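Local structure of beta-Lactamase/D-Alanine Carboxypeptidase (Pseudomonas syringae pv. tomato, 5EVI) at residues 30-35 and 45-50; 317-322 and 347-352; 282-287 and 352-357. The protein probably hydrolyses the beta-lactam ring of antibiotics to give a substituted beta-amino acid, as expected of a class C beta-lactamase. All coordinates share one frame; numbering follows the deposited sequence.

All three contacts belong to the alpha/beta part of the class C beta-lactamase fold, where helices pack against an antiparallel sheet. Contact 1 pairs outermost strand 43-48 with strand 31-38 and closes first along the chain. Contact 2 ties strand 315-321 of the same sheet to the start of helix 349-363, its centre about 16 Å from that of contact 1. Contact 3 packs helix 284-290 on the next turns of that helix, its centre about 11 Å from that of contact 2 and 20 Å from that of contact 1. Segment 282-287 precedes 317-322, so contact 2 falls between contact 3's outer ends. They overlap at Arg352, used in contact 2; Val353, Lys354 and Tyr357 make contact 3.

Contact 1: 30-35 and 45-50; sequences TGLSIA and YNYGVA. With SO4 (sulfate ion), chain O.
Thr30 and Gly48 meet closely at the open end of this antiparallel beta hairpin, where Gly48 takes a positive phi of 76°. Its CA lies 3.4 Å from Thr30 O in a CA-H...O contact, and the same carbonyl accepts a hydrogen bond from Val49 N. Gly31 stands opposite Gly48 as a non-hydrogen-bonded pair. Beyond them the strands run in regular register: Leu32 with Tyr47 and Ile34 with Tyr45 are hydrogen-bonded pairs, each closed by two reciprocal N-H...O bonds.

These four residues point to one face of the sheet, where helix 9-20 lies over Leu32 and both tyrosines. Leu32 CD2 approaches Tyr47 CD2 at 4.1 Å, the two side chains crossing at a slant, and Ile34 CD1 comes to the edge of the Tyr47 ring at CE2 (4.3 Å). Ile34 CB packs on Tyr45 CB. Beyond the paired strands, Thr30 CG2 meets Val49 CG2 at 3.5 Å.

On the other face Ser33 and Asn46 sit side by side. Ser33 OG stands anti to its backbone nitrogen (chi1 176°) and donates to Asn46 OD1 in the carbonyl plane; Ser232 OG and Ser60 OG hold Ser33 OG and Asn46 ND2 respectively. Strand 337-343 continues the sheet beside 31-38. A sulfate, probably from the crystallisation liquor and also bound by Arg21, takes a hydrogen bond from Gly48 N to its O4 at 3.1 Å.

Contact 2: 317-322 and 347-352; sequences NKTGST and YPNEER. With SO4 (sulfate ion), chain P.
Strand 315-321 runs past the first turn of helix 349-363, with the CA atoms of Thr319 and Asn349 7.2 Å apart and Pro348 at the N-cap position. Lys318, Thr319 and Gly320 form a KTG sequence, which together with Ser68, Lys71 and Tyr154 fits the active-site pattern of serine beta-lactamases.

Arg352 carries the contact. Its chain is extended from CG to NE and brings the guanidinium edge to the strand: NH2 donates to Ser321 OG at 2.9 Å, the hydroxyl oxygen sitting 21° out of the guanidinium plane, while NH1 makes weak bonds to Ser321 OG and to Gly320 O (3.0 Å). NE and NH2 reach back to grip Tyr347 O, in the loop just before the helix and in the guanidinium plane; the NE bond is 2.8 Å. Gly327 O takes a further bond from NH1. Together these bonds should limit the rotation of the group. The Asn349 amide lies over one guanidinium face and also crosses Thr319 at about a right angle, against CG2.

On the pocket side, Lys318 NZ donates to Thr319 O and also bonds Tyr154 OH. A sulfate, probably from the crystallisation liquor, occupies this site and is held by Ser68 OG as well. Its O2 lies 2.8 Å from Lys318 NZ and takes a hydrogen bond from Thr319 OG1 at 3.1 Å.

Contact 3: 282-287 and 352-357; sequences IHLDVL and RVKLAY
Leu284 and Tyr357 make the main apolar contact between the start of helix 284-290 and helix 349-363. Leu284 CB stands over the centre of the tyrosine ring in a CH-pi contact, 4.3 Å from the centroid and 8° off the ring normal. Farther out, the leucine's CD1 rests against Tyr357 CB at 3.7 Å. The tyrosine ring reaches across because CG is anti to the backbone nitrogen (chi1 -169°), which carries the phenol out toward the residues that precede helix 284-290.

The edge of the same ring is packed too. Leu287 CD1 comes up to Tyr357 CD1 at 3.8 Å, its side chain crossing the tyrosine at about a right angle, and Ile282 CG2 sits near CE1. One ring face and part of the edge are thus lined by aliphatic groups of one segment.

One helical turn back, Val353 CG1 touches both leucines: it lies 3.8 Å from Leu287 CB and 3.9 Å from Leu284 CD1. At the border, the aliphatic part of Lys354 joins in, with CG beside Leu284 CD2 while the amino end leads away.

The polar link is indirect. A water accepts from Leu284 N at 2.8 Å and also pairs with Tyr357 OH at 3.2 Å, so it bridges the amino end of helix 284-290 to the phenol.

Around this patch, Tyr328 of strand 326-332 touches Val353 and Ala356, and Tyr278 touches Leu287. The result is helix-on-helix packing beside the antiparallel sheet, in the alpha/beta part of the class C beta-lactamase fold.

Contact 1: 30-35 and 45-50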
# COMPACT_ATOMS: atom_id res chain seq x y z
N THR D 30 -8.24 -11.05 -16.77
CA THR D 30 -7.61 -11.15 -18.09
C THR D 30 -6.12 -11.43 -17.99
O THR D 30 -5.59 -12.22 -18.77
CB THR D 30 -7.85 -9.85 -18.88
OG1 THR D 30 -9.27 -9.62 -18.98
CG2 THR D 30 -7.24 -9.92 -20.29
N GLY D 31 -5.43 -10.76 -17.06
CA GLY D 31 -3.99 -10.91 -16.86
C GLY D 31 -3.62 -10.90 -15.39
O GLY D 31 -4.21 -10.14 -14.60
N LEU D 32 -2.63 -11.71 -15.03
CA LEU D 32 -2.26 -11.94 -13.63
C LEU D 32 -0.77 -12.24 -13.51
O LEU D 32 -0.26 -13.16 -14.16
CB LEU D 32 -3.04 -13.12 -13.06
CG LEU D 32 -2.85 -13.43 -11.57
CD1 LEU D 32 -3.74 -12.48 -10.77
CD2 LEU D 32 -3.18 -14.87 -11.24
N SER D 33 -0.09 -11.45 -12.68
CA SER D 33 1.32 -11.69 -12.35
C SER D 33 1.45 -11.96 -10.86
O SER D 33 0.87 -11.25 -10.05
CB SER D 33 2.18 -10.50 -12.76
OG SER D 33 3.52 -10.69 -12.37
N ILE D 34 2.22 -12.99 -10.51
CA ILE D 34 2.45 -13.42 -9.12
C ILE D 34 3.97 -13.51 -8.90
O ILE D 34 4.66 -14.13 -9.70
CB ILE D 34 1.79 -14.80 -8.85
CG1 ILE D 34 0.27 -14.71 -9.01
CG2 ILE D 34 2.15 -15.35 -7.47
CD1 ILE D 34 -0.45 -16.05 -9.07
N ALA D 35 4.46 -12.86 -7.85
CA ALA D 35 5.83 -13.03 -7.36
C ALA D 35 5.78 -13.68 -5.98
O ALA D 35 4.96 -13.29 -5.17
CB ALA D 35 6.50 -11.67 -7.25
N TYR D 45 5.30 -16.16 -11.66
CA TYR D 45 4.21 -16.86 -12.32
C TYR D 45 3.33 -15.84 -13.00
O TYR D 45 2.74 -14.99 -12.34
CB TYR D 45 3.38 -17.63 -11.29
CG TYR D 45 4.21 -18.58 -10.49
CD1 TYR D 45 4.54 -19.82 -11.00
CD2 TYR D 45 4.70 -18.22 -9.24
CE1 TYR D 45 5.33 -20.70 -10.28
CE2 TYR D 45 5.48 -19.10 -8.51
CZ TYR D 45 5.79 -20.34 -9.03
OH TYR D 45 6.57 -21.21 -8.31
N ASN D 46 3.27 -15.91 -14.33
CA ASN D 46 2.50 -14.97 -15.12
C ASN D 46 1.51 -15.73 -16.01
O ASN D 46 1.84 -16.78 -16.56
CB ASN D 46 3.43 -14.10 -15.95
CG ASN D 46 4.36 -13.26 -15.08
OD1 ASN D 46 3.91 -12.33 -14.42
ND2 ASN D 46 5.66 -13.58 -15.08
N TYR D 47 0.29 -15.19 -16.10
CA TYR D 47 -0.81 -15.81 -16.85
C TYR D 47 -1.60 -14.74 -17.59
O TYR D 47 -1.77 -13.62 -17.08
CB TYR D 47 -1.72 -16.56 -15.88
CG TYR D 47 -0.95 -17.50 -14.98
CD1 TYR D 47 -0.41 -18.68 -15.47
CD2 TYR D 47 -0.72 -17.18 -13.64
CE1 TYR D 47 0.32 -19.54 -14.65
CE2 TYR D 47 0.01 -18.02 -12.82
CZ TYR D 47 0.52 -19.20 -13.32
OH TYR D 47 1.25 -20.03 -12.51
N GLY D 48 -2.07 -15.07 -18.79
CA GLY D 48 -2.95 -14.20 -19.55
C GLY D 48 -2.24 -13.03 -20.19
O GLY D 48 -1.00 -13.00 -20.30
N VAL D 49 -3.04 -12.06 -20.62
CA VAL D 49 -2.55 -10.90 -21.37
C VAL D 49 -2.72 -9.60 -20.59
O VAL D 49 -3.69 -9.43 -19.80
CB VAL D 49 -3.21 -10.81 -22.77
CG1 VAL D 49 -2.97 -12.11 -23.55
CG2 VAL D 49 -4.70 -10.51 -22.68
N ALA D 50 -1.78 -8.68 -20.79
CA ALA D 50 -1.83 -7.36 -20.15
C ALA D 50 -2.85 -6.44 -20.82
O ALA D 50 -3.32 -5.48 -20.21
CB ALA D 50 -0.45 -6.71 -20.17
S SO4 O . -1.79 -18.13 -20.53
O1 SO4 O . -2.03 -18.43 -19.10
O2 SO4 O . -1.42 -19.39 -21.23
O3 SO4 O . -3.01 -17.56 -21.14
O4 SO4 O . -0.68 -17.16 -20.65

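Contact 2: 317-322 and 347-352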
# COMPACT_ATOMS: atom_id res chain seq x y z
N ASN D 317 0.16 -7.13 5.50
CA ASN D 317 -0.43 -7.05 4.17
C ASN D 317 -0.98 -5.69 3.80
O ASN D 317 -1.18 -4.83 4.65
CB ASN D 317 -1.50 -8.16 3.98
CG ASN D 317 -2.77 -7.92 4.78
OD1 ASN D 317 -2.90 -6.97 5.56
ND2 ASN D 317 -3.74 -8.78 4.56
N LYS D 318 -1.22 -5.51 2.49
CA LYS D 318 -1.97 -4.38 2.00
C LYS D 318 -2.70 -4.76 0.71
O LYS D 318 -2.07 -5.28 -0.24
CB LYS D 318 -1.05 -3.18 1.78
CG LYS D 318 -1.72 -1.86 1.42
CD LYS D 318 -2.48 -1.24 2.59
CE LYS D 318 -3.46 -0.18 2.12
NZ LYS D 318 -4.80 -0.70 1.72
N THR D 319 -4.01 -4.52 0.69
CA THR D 319 -4.79 -4.59 -0.53
C THR D 319 -4.67 -3.26 -1.27
O THR D 319 -4.38 -2.21 -0.68
CB THR D 319 -6.28 -4.89 -0.27
OG1 THR D 319 -6.82 -3.97 0.69
CG2 THR D 319 -6.46 -6.28 0.25
N GLY D 320 -4.87 -3.31 -2.58
CA GLY D 320 -4.98 -2.10 -3.38
C GLY D 320 -5.82 -2.29 -4.63
O GLY D 320 -5.61 -3.25 -5.39
N SER D 321 -6.76 -1.38 -4.85
CA SER D 321 -7.65 -1.41 -5.99
C SER D 321 -7.73 -0.07 -6.73
O SER D 321 -7.55 1.00 -6.15
CB SER D 321 -9.06 -1.80 -5.54
OG SER D 321 -9.07 -3.09 -4.97
N THR D 322 -7.96 -0.15 -8.04
CA THR D 322 -8.43 0.97 -8.83
C THR D 322 -9.71 0.47 -9.53
O THR D 322 -10.24 -0.61 -9.18
CB THR D 322 -7.35 1.48 -9.81
OG1 THR D 322 -6.94 0.44 -10.71
CG2 THR D 322 -6.12 2.00 -9.06
N TYR D 347 -11.11 -7.48 -8.52
CA TYR D 347 -11.87 -8.64 -8.05
C TYR D 347 -11.85 -8.68 -6.51
O TYR D 347 -10.91 -8.18 -5.90
CB TYR D 347 -11.35 -9.96 -8.66
CG TYR D 347 -9.97 -10.42 -8.18
CD1 TYR D 347 -9.83 -11.54 -7.36
CD2 TYR D 347 -8.81 -9.74 -8.56
CE1 TYR D 347 -8.58 -11.97 -6.93
CE2 TYR D 347 -7.56 -10.14 -8.12
CZ TYR D 347 -7.44 -11.26 -7.32
OH TYR D 347 -6.19 -11.63 -6.88
N PRO D 348 -12.88 -9.30 -5.88
CA PRO D 348 -13.10 -9.15 -4.43
C PRO D 348 -11.86 -9.41 -3.56
O PRO D 348 -11.10 -10.32 -3.85
CB PRO D 348 -14.21 -10.16 -4.14
CG PRO D 348 -14.92 -10.33 -5.45
CD PRO D 348 -13.83 -10.26 -6.47
N ASN D 349 -11.66 -8.58 -2.53
CA ASN D 349 -10.56 -8.74 -1.56
C ASN D 349 -10.41 -10.15 -1.00
O ASN D 349 -9.29 -10.57 -0.70
CB ASN D 349 -10.74 -7.79 -0.34
CG ASN D 349 -10.29 -6.36 -0.60
OD1 ASN D 349 -10.31 -5.52 0.31
ND2 ASN D 349 -9.88 -6.07 -1.83
N GLU D 350 -11.53 -10.86 -0.84
CA GLU D 350 -11.54 -12.18 -0.20
C GLU D 350 -10.85 -13.22 -1.09
O GLU D 350 -10.11 -14.07 -0.58
CB GLU D 350 -12.97 -12.65 0.13
CG GLU D 350 -13.65 -11.89 1.27
CD GLU D 350 -14.08 -10.47 0.92
OE1 GLU D 350 -14.12 -10.13 -0.30
OE2 GLU D 350 -14.37 -9.69 1.86
N GLU D 351 -11.07 -13.12 -2.40
CA GLU D 351 -10.40 -14.01 -3.36
C GLU D 351 -8.88 -13.80 -3.41
O GLU D 351 -8.13 -14.73 -3.67
CB GLU D 351 -11.00 -13.86 -4.77
CG GLU D 351 -12.34 -14.55 -4.99
CD GLU D 351 -12.25 -16.08 -4.97
OE1 GLU D 351 -12.31 -16.66 -3.86
OE2 GLU D 351 -12.11 -16.70 -6.05
N ARG D 352 -8.44 -12.57 -3.16
CA ARG D 352 -7.01 -12.21 -3.18
C ARG D 352 -6.29 -12.84 -2.01
O ARG D 352 -5.25 -13.47 -2.15
CB ARG D 352 -6.82 -10.69 -3.12
CG ARG D 352 -7.61 -9.93 -4.17
CD ARG D 352 -7.28 -8.46 -4.19
NE ARG D 352 -8.32 -7.72 -4.92
CZ ARG D 352 -8.29 -6.41 -5.12
NH1 ARG D 352 -7.25 -5.69 -4.70
NH2 ARG D 352 -9.30 -5.83 -5.77
S SO4 P . -8.24 -0.83 -0.56
O1 SO4 P . -9.64 -1.12 -0.19
O2 SO4 P . -7.37 -0.91 0.64
O3 SO4 P . -8.18 0.54 -1.10
O4 SO4 P . -7.74 -1.80 -1.56

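Contact 3: 282-287 and 352-357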
# COMPACT_ATOMS: atom_id res chain seq x y z
N ILE D 282 -1.81 -17.33 12.55
CA ILE D 282 -2.56 -16.67 11.47
C ILE D 282 -3.74 -17.54 11.06
O ILE D 282 -3.56 -18.69 10.65
CB ILE D 282 -1.64 -16.43 10.25
CG1 ILE D 282 -0.42 -15.59 10.66
CG2 ILE D 282 -2.39 -15.72 9.12
CD1 ILE D 282 0.76 -15.78 9.74
N HIS D 283 -4.96 -16.99 11.17
CA HIS D 283 -6.19 -17.67 10.77
C HIS D 283 -6.80 -16.98 9.55
O HIS D 283 -7.02 -15.76 9.56
CB HIS D 283 -7.19 -17.66 11.94
CG HIS D 283 -6.85 -18.64 13.02
ND1 HIS D 283 -6.39 -18.26 14.27
CD2 HIS D 283 -6.90 -19.99 13.04
CE1 HIS D 283 -6.18 -19.34 15.00
NE2 HIS D 283 -6.49 -20.40 14.28
N LEU D 284 -7.07 -17.75 8.50
CA LEU D 284 -7.64 -17.21 7.26
C LEU D 284 -8.96 -16.44 7.47
O LEU D 284 -9.15 -15.40 6.83
CB LEU D 284 -7.84 -18.32 6.22
CG LEU D 284 -8.38 -17.91 4.84
CD1 LEU D 284 -7.43 -16.97 4.11
CD2 LEU D 284 -8.71 -19.12 3.98
N ASP D 285 -9.85 -16.93 8.34
CA ASP D 285 -11.13 -16.19 8.58
C ASP D 285 -10.85 -14.78 9.04
O ASP D 285 -11.53 -13.86 8.62
CB ASP D 285 -12.08 -16.80 9.64
CG ASP D 285 -11.67 -18.14 10.09
OD1 ASP D 285 -12.30 -19.11 9.63
OD2 ASP D 285 -10.71 -18.22 10.89
N VAL D 286 -9.86 -14.65 9.93
CA VAL D 286 -9.48 -13.36 10.51
C VAL D 286 -8.91 -12.43 9.42
O VAL D 286 -9.22 -11.25 9.41
CB VAL D 286 -8.45 -13.51 11.67
CG1 VAL D 286 -8.05 -12.14 12.20
CG2 VAL D 286 -8.99 -14.39 12.80
N LEU D 287 -8.06 -12.97 8.54
CA LEU D 287 -7.48 -12.18 7.43
C LEU D 287 -8.60 -11.70 6.51
O LEU D 287 -8.61 -10.55 6.06
CB LEU D 287 -6.49 -13.00 6.61
CG LEU D 287 -5.25 -13.59 7.26
CD1 LEU D 287 -4.40 -14.24 6.19
CD2 LEU D 287 -4.44 -12.54 8.01
N ARG D 352 -8.44 -12.57 -3.16
CA ARG D 352 -7.01 -12.21 -3.18
C ARG D 352 -6.29 -12.84 -2.01
O ARG D 352 -5.25 -13.47 -2.15
CB ARG D 352 -6.82 -10.69 -3.12
CG ARG D 352 -7.61 -9.93 -4.17
CD ARG D 352 -7.28 -8.46 -4.19
NE ARG D 352 -8.32 -7.72 -4.92
CZ ARG D 352 -8.29 -6.41 -5.12
NH1 ARG D 352 -7.25 -5.69 -4.70
NH2 ARG D 352 -9.30 -5.83 -5.77
N VAL D 353 -6.88 -12.62 -0.84
CA VAL D 353 -6.37 -13.16 0.40
C VAL D 353 -6.33 -14.70 0.38
O VAL D 353 -5.32 -15.30 0.73
CB VAL D 353 -7.19 -12.63 1.59
CG1 VAL D 353 -6.82 -13.33 2.88
CG2 VAL D 353 -6.99 -11.12 1.72
N LYS D 354 -7.44 -15.33 -0.04
CA LYS D 354 -7.54 -16.81 -0.10
C LYS D 354 -6.49 -17.37 -1.05
O LYS D 354 -5.78 -18.32 -0.71
CB LYS D 354 -8.93 -17.29 -0.53
CG LYS D 354 -9.97 -17.32 0.59
CD LYS D 354 -11.21 -18.12 0.21
CE LYS D 354 -12.13 -17.37 -0.74
NZ LYS D 354 -13.55 -17.42 -0.26
N LEU D 355 -6.40 -16.78 -2.23
CA LEU D 355 -5.36 -17.15 -3.20
C LEU D 355 -3.95 -17.07 -2.61
O LEU D 355 -3.20 -18.05 -2.69
CB LEU D 355 -5.46 -16.28 -4.47
CG LEU D 355 -4.35 -16.55 -5.50
CD1 LEU D 355 -4.39 -18.03 -5.90
CD2 LEU D 355 -4.46 -15.64 -6.71
N ALA D 356 -3.57 -15.92 -2.06
CA ALA D 356 -2.22 -15.75 -1.51
C ALA D 356 -2.01 -16.68 -0.31
O ALA D 356 -0.97 -17.32 -0.22
CB ALA D 356 -1.95 -14.29 -1.16
N TYR D 357 -3.02 -16.82 0.56
CA TYR D 357 -2.92 -17.77 1.69
C TYR D 357 -2.64 -19.21 1.19
O TYR D 357 -1.74 -19.89 1.71
CB TYR D 357 -4.16 -17.75 2.58
CG TYR D 357 -4.00 -18.52 3.88
CD1 TYR D 357 -3.70 -17.85 5.07
CD2 TYR D 357 -4.12 -19.92 3.93
CE1 TYR D 357 -3.55 -18.53 6.26
CE2 TYR D 357 -3.97 -20.61 5.12
CZ TYR D 357 -3.68 -19.92 6.27
OH TYR D 357 -3.53 -20.61 7.45
O HOH W 1 -6.55 -20.51 8.39